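Freshwater cyanophage protein (Microcystis phage Mic1, PDB 6L2W) is of unknown function but adopts a novel fold, an antiparallel sheet packed with two helices, and may serve as a structural protein of the phage. Local coordinates at residues B[65-70]-B[74-79]; B[42-47]-B[84-89]; B[51-56]-B[103-108]. All coordinates share one frame; numbering follows the deposited sequence.

Contact 1 of 3, residues B[65-70]-B[74-79]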
loop_
_atom_site.group_PDB
_atom_site.type_symbol
_atom_site.label_atom_id
_atom_site.label_comp_id
_atom_site.label_asym_id
_atom_site.label_seq_id
_atom_site.Cartn_x
_atom_site.Cartn_y
_atom_site.Cartn_z
ATOM N N GLU B 65 6.361 4.679 11.391
ATOM C CA GLU B 65 7.585 5.411 11.528
ATOM C C GLU B 65 7.780 6.331 10.315
ATOM O O GLU B 65 7.256 6.100 9.229
ATOM C CB GLU B 65 8.769 4.447 11.621
ATOM C CG GLU B 65 8.877 3.658 12.921
ATOM C CD GLU B 65 9.929 2.556 12.857
ATOM O OE1 GLU B 65 11.077 2.852 12.474
ATOM O OE2 GLU B 65 9.595 1.392 13.146
ATOM N N ALA B 66 8.566 7.368 10.534
ATOM C CA ALA B 66 8.959 8.284 9.514
ATOM C C ALA B 66 9.435 7.501 8.280
ATOM O O ALA B 66 9.970 6.413 8.418
ATOM C CB ALA B 66 10.034 9.173 10.090
ATOM N N ASN B 67 9.237 8.054 7.080
ATOM C CA ASN B 67 9.400 7.285 5.859
ATOM C C ASN B 67 10.743 7.583 5.173
ATOM O O ASN B 67 11.055 6.920 4.204
ATOM C CB ASN B 67 8.215 7.450 4.892
ATOM C CG ASN B 67 8.007 8.839 4.329
ATOM O OD1 ASN B 67 8.908 9.677 4.300
ATOM N ND2 ASN B 67 6.803 9.079 3.843
ATOM N N GLY B 68 11.514 8.557 5.656
ATOM C CA GLY B 68 12.861 8.859 5.126
ATOM C C GLY B 68 12.834 9.616 3.802
ATOM O O GLY B 68 13.892 9.870 3.214
ATOM N N SER B 69 11.641 9.976 3.320
ATOM C CA SER B 69 11.502 10.761 2.091
ATOM C C SER B 69 11.963 12.212 2.321
ATOM O O SER B 69 11.631 12.869 3.322
ATOM C CB SER B 69 10.079 10.714 1.590
ATOM O OG SER B 69 9.935 11.355 0.326
ATOM N N LEU B 70 12.729 12.709 1.366
ATOM C CA LEU B 70 13.044 14.116 1.314
ATOM C C LEU B 70 12.120 14.783 0.290
ATOM O O LEU B 70 12.116 16.009 0.150
ATOM C CB LEU B 70 14.523 14.264 0.951
ATOM C CG LEU B 70 15.475 13.711 2.009
ATOM C CD1 LEU B 70 16.841 13.400 1.417
ATOM C CD2 LEU B 70 15.588 14.681 3.174
ATOM N N ARG B 74 4.251 9.821 0.039
ATOM C CA ARG B 74 3.166 10.136 0.993
ATOM C C ARG B 74 2.653 8.898 1.716
ATOM O O ARG B 74 1.474 8.849 2.002
ATOM C CB ARG B 74 2.033 10.804 0.218
ATOM C CG ARG B 74 1.466 9.953 -0.904
ATOM C CD ARG B 74 0.519 10.768 -1.738
ATOM N NE ARG B 74 -0.118 10.005 -2.783
ATOM C CZ ARG B 74 -1.233 9.333 -2.629
ATOM N NH1 ARG B 74 -1.962 9.486 -1.549
ATOM N NH2 ARG B 74 -1.626 8.496 -3.558
ATOM N N TYR B 75 3.520 7.977 2.031
ATOM C CA TYR B 75 3.128 6.769 2.727
ATOM C C TYR B 75 4.080 6.515 3.892
ATOM O O TYR B 75 5.272 6.704 3.777
ATOM C CB TYR B 75 3.158 5.554 1.791
ATOM C CG TYR B 75 2.407 5.742 0.499
ATOM C CD1 TYR B 75 3.016 6.284 -0.615
ATOM C CD2 TYR B 75 1.070 5.430 0.405
ATOM C CE1 TYR B 75 2.326 6.465 -1.805
ATOM C CE2 TYR B 75 0.364 5.601 -0.775
ATOM C CZ TYR B 75 0.993 6.113 -1.892
ATOM O OH TYR B 75 0.287 6.302 -3.054
ATOM N N TRP B 76 3.503 6.030 4.978
ATOM C CA TRP B 76 4.240 5.640 6.161
ATOM C C TRP B 76 3.771 4.257 6.605
ATOM O O TRP B 76 2.608 4.088 6.917
ATOM C CB TRP B 76 4.023 6.654 7.291
ATOM C CG TRP B 76 4.509 8.033 6.974
ATOM C CD1 TRP B 76 5.688 8.613 7.357
ATOM C CD2 TRP B 76 3.827 9.016 6.181
ATOM N NE1 TRP B 76 5.787 9.887 6.852
ATOM C CE2 TRP B 76 4.655 10.169 6.139
ATOM C CE3 TRP B 76 2.607 9.031 5.498
ATOM C CZ2 TRP B 76 4.292 11.330 5.466
ATOM C CZ3 TRP B 76 2.254 10.182 4.821
ATOM C CH2 TRP B 76 3.090 11.307 4.795
ATOM N N TYR B 77 4.710 3.334 6.725
ATOM C CA TYR B 77 4.440 1.964 7.083
ATOM C C TYR B 77 4.832 1.680 8.537
ATOM O O TYR B 77 5.760 2.275 9.078
ATOM C CB TYR B 77 5.178 1.038 6.115
ATOM C CG TYR B 77 4.456 0.878 4.802
ATOM C CD1 TYR B 77 4.695 1.732 3.738
ATOM C CD2 TYR B 77 3.488 -0.095 4.647
ATOM C CE1 TYR B 77 4.015 1.601 2.539
ATOM C CE2 TYR B 77 2.809 -0.248 3.447
ATOM C CZ TYR B 77 3.063 0.612 2.396
ATOM O OH TYR B 77 2.379 0.449 1.225
ATOM N N SER B 78 4.142 0.742 9.126
ATOM C CA SER B 78 4.510 0.289 10.480
ATOM C C SER B 78 5.688 -0.674 10.348
ATOM O O SER B 78 5.864 -1.244 9.282
ATOM C CB SER B 78 3.350 -0.330 11.181
ATOM O OG SER B 78 2.937 -1.512 10.549
ATOM N N GLY B 79 6.462 -0.855 11.387
ATOM C CA GLY B 79 7.620 -1.760 11.327
ATOM C C GLY B 79 7.234 -3.196 11.046
ATOM O O GLY B 79 7.985 -3.847 10.350
#

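Contact 2 of 3, residues B[42-47]-B[84-89]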
loop_
_atom_site.group_PDB
_atom_site.type_symbol
_atom_site.label_atom_id
_atom_site.label_comp_id
_atom_site.label_asym_id
_atom_site.label_seq_id
_atom_site.Cartn_x
_atom_site.Cartn_y
_atom_site.Cartn_z
ATOM N N PHE B 42 -13.215 5.788 0.992
ATOM C CA PHE B 42 -13.700 5.424 2.300
ATOM C C PHE B 42 -12.628 5.684 3.363
ATOM O O PHE B 42 -11.477 5.359 3.171
ATOM C CB PHE B 42 -14.140 3.960 2.290
ATOM C CG PHE B 42 -14.602 3.487 3.631
ATOM C CD1 PHE B 42 -13.688 3.106 4.597
ATOM C CD2 PHE B 42 -15.945 3.487 3.953
ATOM C CE1 PHE B 42 -14.113 2.711 5.854
ATOM C CE2 PHE B 42 -16.366 3.094 5.215
ATOM C CZ PHE B 42 -15.448 2.711 6.165
ATOM N N GLY B 43 -13.032 6.268 4.477
ATOM C CA GLY B 43 -12.224 6.275 5.686
ATOM C C GLY B 43 -11.235 7.429 5.758
ATOM O O GLY B 43 -10.405 7.468 6.651
ATOM N N TRP B 44 -11.277 8.345 4.811
ATOM C CA TRP B 44 -10.401 9.511 4.857
ATOM C C TRP B 44 -10.843 10.445 5.982
ATOM O O TRP B 44 -12.037 10.512 6.326
ATOM C CB TRP B 44 -10.409 10.232 3.511
ATOM C CG TRP B 44 -9.828 9.405 2.408
ATOM C CD1 TRP B 44 -10.506 8.571 1.566
ATOM C CD2 TRP B 44 -8.437 9.284 2.055
ATOM N NE1 TRP B 44 -9.643 7.969 0.689
ATOM C CE2 TRP B 44 -8.367 8.404 0.951
ATOM C CE3 TRP B 44 -7.255 9.867 2.521
ATOM C CZ2 TRP B 44 -7.153 8.065 0.345
ATOM C CZ3 TRP B 44 -6.061 9.558 1.899
ATOM C CH2 TRP B 44 -6.013 8.658 0.834
ATOM N N LEU B 45 -9.857 11.130 6.541
ATOM C CA LEU B 45 -10.051 12.142 7.567
ATOM C C LEU B 45 -9.418 13.438 7.074
ATOM O O LEU B 45 -8.285 13.401 6.594
ATOM C CB LEU B 45 -9.378 11.690 8.867
ATOM C CG LEU B 45 -9.261 12.754 9.961
ATOM C CD1 LEU B 45 -10.623 13.065 10.577
ATOM C CD2 LEU B 45 -8.272 12.316 11.034
ATOM N N GLU B 46 -10.155 14.548 7.207
ATOM C CA GLU B 46 -9.650 15.880 6.860
ATOM C C GLU B 46 -8.489 16.194 7.796
ATOM O O GLU B 46 -8.625 16.044 8.991
ATOM C CB GLU B 46 -10.748 16.941 7.010
ATOM C CG GLU B 46 -10.216 18.372 7.128
ATOM C CD GLU B 46 -11.231 19.516 7.110
ATOM O OE1 GLU B 46 -12.451 19.261 6.895
ATOM O OE2 GLU B 46 -10.793 20.678 7.307
ATOM N N LEU B 47 -7.360 16.607 7.258
ATOM C CA LEU B 47 -6.214 16.825 8.115
ATOM C C LEU B 47 -6.153 18.311 8.450
ATOM O O LEU B 47 -6.082 19.134 7.545
ATOM C CB LEU B 47 -4.936 16.367 7.411
ATOM C CG LEU B 47 -3.666 16.439 8.260
ATOM C CD1 LEU B 47 -3.594 15.270 9.221
ATOM C CD2 LEU B 47 -2.435 16.476 7.376
ATOM N N HIS B 84 -0.516 0.987 7.381
ATOM C CA HIS B 84 0.183 2.133 6.861
ATOM C C HIS B 84 -0.749 3.334 6.810
ATOM O O HIS B 84 -1.974 3.188 6.835
ATOM C CB HIS B 84 0.826 1.815 5.509
ATOM C CG HIS B 84 -0.095 1.927 4.351
ATOM N ND1 HIS B 84 -0.982 0.939 4.046
ATOM C CD2 HIS B 84 -0.248 2.893 3.414
ATOM C CE1 HIS B 84 -1.639 1.277 2.940
ATOM N NE2 HIS B 84 -1.215 2.478 2.538
ATOM N N LEU B 85 -0.120 4.505 6.775
ATOM C CA LEU B 85 -0.810 5.774 6.655
ATOM C C LEU B 85 -0.572 6.354 5.256
ATOM O O LEU B 85 0.489 6.183 4.654
ATOM C CB LEU B 85 -0.281 6.720 7.737
ATOM C CG LEU B 85 -0.938 8.095 7.773
ATOM C CD1 LEU B 85 -2.327 8.001 8.397
ATOM C CD2 LEU B 85 -0.073 9.085 8.526
ATOM N N GLU B 86 -1.549 7.097 4.771
ATOM C CA GLU B 86 -1.477 7.676 3.445
ATOM C C GLU B 86 -1.933 9.126 3.515
ATOM O O GLU B 86 -2.953 9.412 4.080
ATOM C CB GLU B 86 -2.375 6.907 2.468
ATOM C CG GLU B 86 -2.289 7.389 1.017
ATOM C CD GLU B 86 -3.187 6.641 0.025
ATOM O OE1 GLU B 86 -3.787 5.590 0.413
ATOM O OE2 GLU B 86 -3.327 7.133 -1.118
ATOM N N LEU B 87 -1.173 10.027 2.946
ATOM C CA LEU B 87 -1.622 11.412 2.886
ATOM C C LEU B 87 -2.046 11.718 1.443
ATOM O O LEU B 87 -1.321 11.312 0.535
ATOM C CB LEU B 87 -0.457 12.303 3.326
ATOM C CG LEU B 87 -0.576 13.776 2.979
ATOM C CD1 LEU B 87 -1.480 14.495 3.959
ATOM C CD2 LEU B 87 0.791 14.414 2.963
ATOM N N LYS B 88 -3.175 12.423 1.239
ATOM C CA LYS B 88 -3.547 12.944 -0.111
ATOM C C LYS B 88 -4.081 14.383 -0.025
ATOM O O LYS B 88 -4.479 14.849 1.050
ATOM C CB LYS B 88 -4.531 12.005 -0.816
ATOM C CG LYS B 88 -6.003 12.132 -0.466
ATOM C CD LYS B 88 -6.891 11.526 -1.551
ATOM C CE LYS B 88 -8.166 10.895 -1.039
ATOM N NZ LYS B 88 -9.338 11.795 -1.120
ATOM N N SER B 89 -3.980 15.037 -1.159
ATOM C CA SER B 89 -4.479 16.405 -1.424
ATOM C C SER B 89 -5.513 16.239 -2.534
ATOM O O SER B 89 -5.179 15.583 -3.531
ATOM C CB SER B 89 -3.339 17.290 -1.850
ATOM O OG SER B 89 -3.784 18.441 -2.537
#

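Contact 3 of 3, residues B[51-56]-B[103-108]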
loop_
_atom_site.group_PDB
_atom_site.type_symbol
_atom_site.label_atom_id
_atom_site.label_comp_id
_atom_site.label_asym_id
_atom_site.label_seq_id
_atom_site.Cartn_x
_atom_site.Cartn_y
_atom_site.Cartn_z
ATOM N N ASN B 51 -5.593 18.412 14.501
ATOM C CA ASN B 51 -5.678 16.943 14.625
ATOM C C ASN B 51 -4.379 16.268 14.139
ATOM O O ASN B 51 -4.217 15.083 14.352
ATOM C CB ASN B 51 -6.911 16.379 13.910
ATOM C CG ASN B 51 -6.802 16.404 12.401
ATOM O OD1 ASN B 51 -5.774 16.804 11.858
ATOM N ND2 ASN B 51 -7.857 16.002 11.713
ATOM N N LEU B 52 -3.469 17.001 13.500
ATOM C CA LEU B 52 -2.231 16.430 12.926
ATOM C C LEU B 52 -1.483 15.648 14.002
ATOM O O LEU B 52 -1.150 14.459 13.849
ATOM C CB LEU B 52 -1.367 17.572 12.379
ATOM C CG LEU B 52 -0.046 17.202 11.698
ATOM C CD1 LEU B 52 1.016 16.748 12.696
ATOM C CD2 LEU B 52 -0.245 16.156 10.615
ATOM N N GLU B 53 -1.229 16.352 15.082
ATOM C CA GLU B 53 -0.576 15.809 16.244
ATOM C C GLU B 53 -1.264 14.504 16.669
ATOM O O GLU B 53 -0.602 13.504 16.914
ATOM C CB GLU B 53 -0.626 16.841 17.373
ATOM C CG GLU B 53 0.474 16.675 18.402
ATOM C CD GLU B 53 1.000 17.993 18.951
ATOM O OE1 GLU B 53 1.758 18.677 18.221
ATOM O OE2 GLU B 53 0.646 18.334 20.106
ATOM N N ASN B 54 -2.586 14.511 16.751
ATOM C CA ASN B 54 -3.305 13.362 17.294
ATOM C C ASN B 54 -3.182 12.165 16.343
ATOM O O ASN B 54 -3.106 11.038 16.770
ATOM C CB ASN B 54 -4.777 13.689 17.567
ATOM C CG ASN B 54 -4.962 14.709 18.675
ATOM O OD1 ASN B 54 -5.807 15.602 18.565
ATOM N ND2 ASN B 54 -4.175 14.595 19.738
ATOM N N VAL B 55 -3.228 12.428 15.050
ATOM C CA VAL B 55 -3.093 11.392 14.051
ATOM C C VAL B 55 -1.679 10.799 14.162
ATOM O O VAL B 55 -1.515 9.579 14.172
ATOM C CB VAL B 55 -3.407 11.949 12.649
ATOM C CG1 VAL B 55 -2.713 11.165 11.550
ATOM C CG2 VAL B 55 -4.911 12.021 12.403
ATOM N N CYS B 56 -0.663 11.648 14.294
ATOM C CA CYS B 56 0.707 11.126 14.326
ATOM C C CYS B 56 0.948 10.288 15.579
ATOM O O CYS B 56 1.727 9.328 15.549
ATOM C CB CYS B 56 1.741 12.236 14.279
ATOM S SG CYS B 56 1.859 12.979 12.636
ATOM N N ASN B 103 6.903 13.472 9.126
ATOM C CA ASN B 103 8.134 12.753 9.379
ATOM C C ASN B 103 8.843 13.290 10.631
ATOM O O ASN B 103 9.349 12.489 11.425
ATOM C CB ASN B 103 9.056 12.814 8.162
ATOM C CG ASN B 103 8.794 11.691 7.180
ATOM O OD1 ASN B 103 8.322 10.625 7.572
ATOM N ND2 ASN B 103 9.163 11.886 5.922
ATOM N N LEU B 104 8.890 14.611 10.814
ATOM C CA LEU B 104 9.525 15.187 12.005
ATOM C C LEU B 104 8.784 14.672 13.251
ATOM O O LEU B 104 9.387 14.159 14.178
ATOM C CB LEU B 104 9.520 16.723 11.922
ATOM C CG LEU B 104 9.901 17.477 13.204
ATOM C CD1 LEU B 104 11.288 17.083 13.671
ATOM C CD2 LEU B 104 9.821 18.995 13.018
ATOM N N LYS B 105 7.472 14.768 13.240
ATOM C CA LYS B 105 6.676 14.382 14.388
ATOM C C LYS B 105 6.816 12.877 14.658
ATOM O O LYS B 105 7.084 12.468 15.796
ATOM C CB LYS B 105 5.223 14.796 14.170
ATOM C CG LYS B 105 4.298 14.455 15.326
ATOM C CD LYS B 105 4.453 15.366 16.519
ATOM C CE LYS B 105 3.744 14.813 17.734
ATOM N NZ LYS B 105 3.771 15.764 18.866
ATOM N N LEU B 106 6.689 12.045 13.627
ATOM C CA LEU B 106 6.776 10.593 13.839
ATOM C C LEU B 106 8.158 10.247 14.381
ATOM O O LEU B 106 8.306 9.351 15.209
ATOM C CB LEU B 106 6.530 9.846 12.532
ATOM C CG LEU B 106 5.081 9.813 12.053
ATOM C CD1 LEU B 106 5.029 9.274 10.633
ATOM C CD2 LEU B 106 4.202 8.974 12.972
ATOM N N LYS B 107 9.160 10.956 13.898
ATOM C CA LYS B 107 10.503 10.659 14.324
ATOM C C LYS B 107 10.711 11.129 15.767
ATOM O O LYS B 107 11.436 10.479 16.498
ATOM C CB LYS B 107 11.541 11.305 13.408
ATOM C CG LYS B 107 12.932 10.724 13.567
ATOM C CD LYS B 107 12.964 9.212 13.427
ATOM C CE LYS B 107 14.362 8.634 13.359
ATOM N NZ LYS B 107 15.120 8.890 14.607
ATOM N N GLU B 108 10.090 12.247 16.143
ATOM C CA GLU B 108 10.101 12.714 17.538
ATOM C C GLU B 108 9.432 11.661 18.425
ATOM O O GLU B 108 9.906 11.328 19.519
ATOM C CB GLU B 108 9.329 14.031 17.722
ATOM C CG GLU B 108 10.009 15.250 17.124
ATOM C CD GLU B 108 9.213 16.548 17.207
ATOM O OE1 GLU B 108 7.961 16.533 16.991
ATOM O OE2 GLU B 108 9.850 17.589 17.479
#

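Contact 1 of 3, residues B[65-70]-B[74-79]
N67 lays its amide over one face of the W76 indole, and the same residue forms an Asx turn, its OD1 accepting from the backbone N of S69. The turn belongs to the loop that leaves helix 51-61 and runs beside strand 75-77, an edge of the antiparallel sheet. Amide and indole planes are only 10° apart, so the two groups lie nearly flat on each other, offset toward the rim of the ring, with ND2 3.3 Å from CE2 of W76. ND2 and NE1 are both donors and cannot bond each other. ND2 gives one of its N-H groups to O of Y75 in a hydrogen bond of 2.8 Å; that oxygen lies in the plane of the N67 amide, although the donor stands 47° out of the carbonyl plane. NE1 of W76 gives its own to OD1 of N103 on helix 96-115, and ND2 of N103 returns a bond to OD1 of N67. Asparagine suits this place because its short amide can close the turn and pair with both strand and helix. With CG between its backbone N and carbonyl carbon (chi1 65°), N67 directs the amide back across the indole. At the indole edge, in the ring plane, sits the carbonyl O of E65; A66 turns its methyl away, and its CA meets CD1 of W76 there at 3.9 Å. Farther along, loop and strand lie farther apart, 6.1 Å between CA of E65 and CA of S78, and the backbone N of E65 makes only a weak hydrogen bond, 3.4 Å, to O of Y77.

Contact 2 of 3, residues B[42-47]-B[84-89]
K88 lies across one face of the W44 indole, the two side chains crossing at about a right angle. Its CB starts over the far end of the six-membered ring, 4.0 Å from CZ3 of W44. CG, set between the backbone N and the carbonyl carbon (chi1 83°), comes closer to the same atom, at 3.5 Å. CD passes over CH2. The bend at chi3 puts CE over the six-membered ring, though modelled too close for its exact position to be trusted, and that at chi4 turns NZ toward the five-membered ring. NZ ends 4.1 Å from the centroid of that ring and only 7° off its normal, a cation-pi contact. Lysine suits the place because its methylenes can cover the ring while the charged end meets pi electrons. The E86 carboxylate instead stands at the ring edge, its plane turned 72° from that of the indole and CD 3.6 Å from CH2 of W44. The acid has its main partner in R74, a salt bridge from OE2, while NE1 of W44 bonds to O of D40. On the opposite face of the sheet CD2 of L47 and CD1 of L87 meet at 4.1 Å, apolar residues turned to the interior. Strands 45-46 and 83-89 both pair with strand 2-12: W44, E86 and K88 pack on one face of this antiparallel sheet across the intervening strand, L47 and L87 on the other.

Contact 3 of 3, residues B[51-56]-B[103-108]
Helices 51-56 and 103-108 cross at -47°, their axes 10.1 Å apart at closest approach, and the backbones come nearest at C56 and L106, whose CA atoms are 6.1 Å apart. This is a helix-helix packing on the helical side of the fold, and it is carried by a few side chains. K105 reaches across from the second helix: with CG anti to the backbone N (chi1 -179°) and a bend at chi2, its chain first runs against C56 and then on toward E53. CG of K105 lies 3.5 Å from CB of C56 and 3.9 Å from SG, so the lysine stem rests alongside the cysteine. A small residue such as cysteine fits where the helices are nearest, since it fills the interface without forcing them apart. Beyond the chi2 bend the chain runs out straight, and NZ comes 3.5 Å from CG of E53, the two side chains crossing at about a right angle. The carboxylate approaches through OE1, 3.6 Å from NZ, a long salt bridge at the exposed outer side. On the buried side CD2 of L106 lies 4.3 Å from CB of C56 and 3.6 Å from its O, and L109 also touches C56. The branched leucine suits this inner flank, while L52, one turn before C56, packs on I102. The chemistry thus grades from apolar inside to charged outside: a lysine serves both, its methylenes packing on cysteine and its ammonium group meeting glutamate, and the long ion pair probably adds modest electrostatic attraction rather than a tight hold.

The three contacts use different elements that abut one another and differ in chemistry. Contacts 1 and 2 lie on neighbouring strands of one sheet, 75-77 and 83-89, joined by backbone pairing of W76 with L85. Contacts 1 and 3 meet where helix 96-115 passes the 65-70 loop and strand 75-77. Contacts 2 and 3 connect through E46, whose carbonyl accepts from N51, and through leucine packing. Each has buried residues: N67 and W76 in contact 1, L47 and L87 in contact 2, C56 and L106 in contact 3, where E53 is exposed. Contact 1 relies on amide and indole polarity, contact 2 on a lysine over a tryptophan. Contact 1, unlike contact 3, also faces the second subunit.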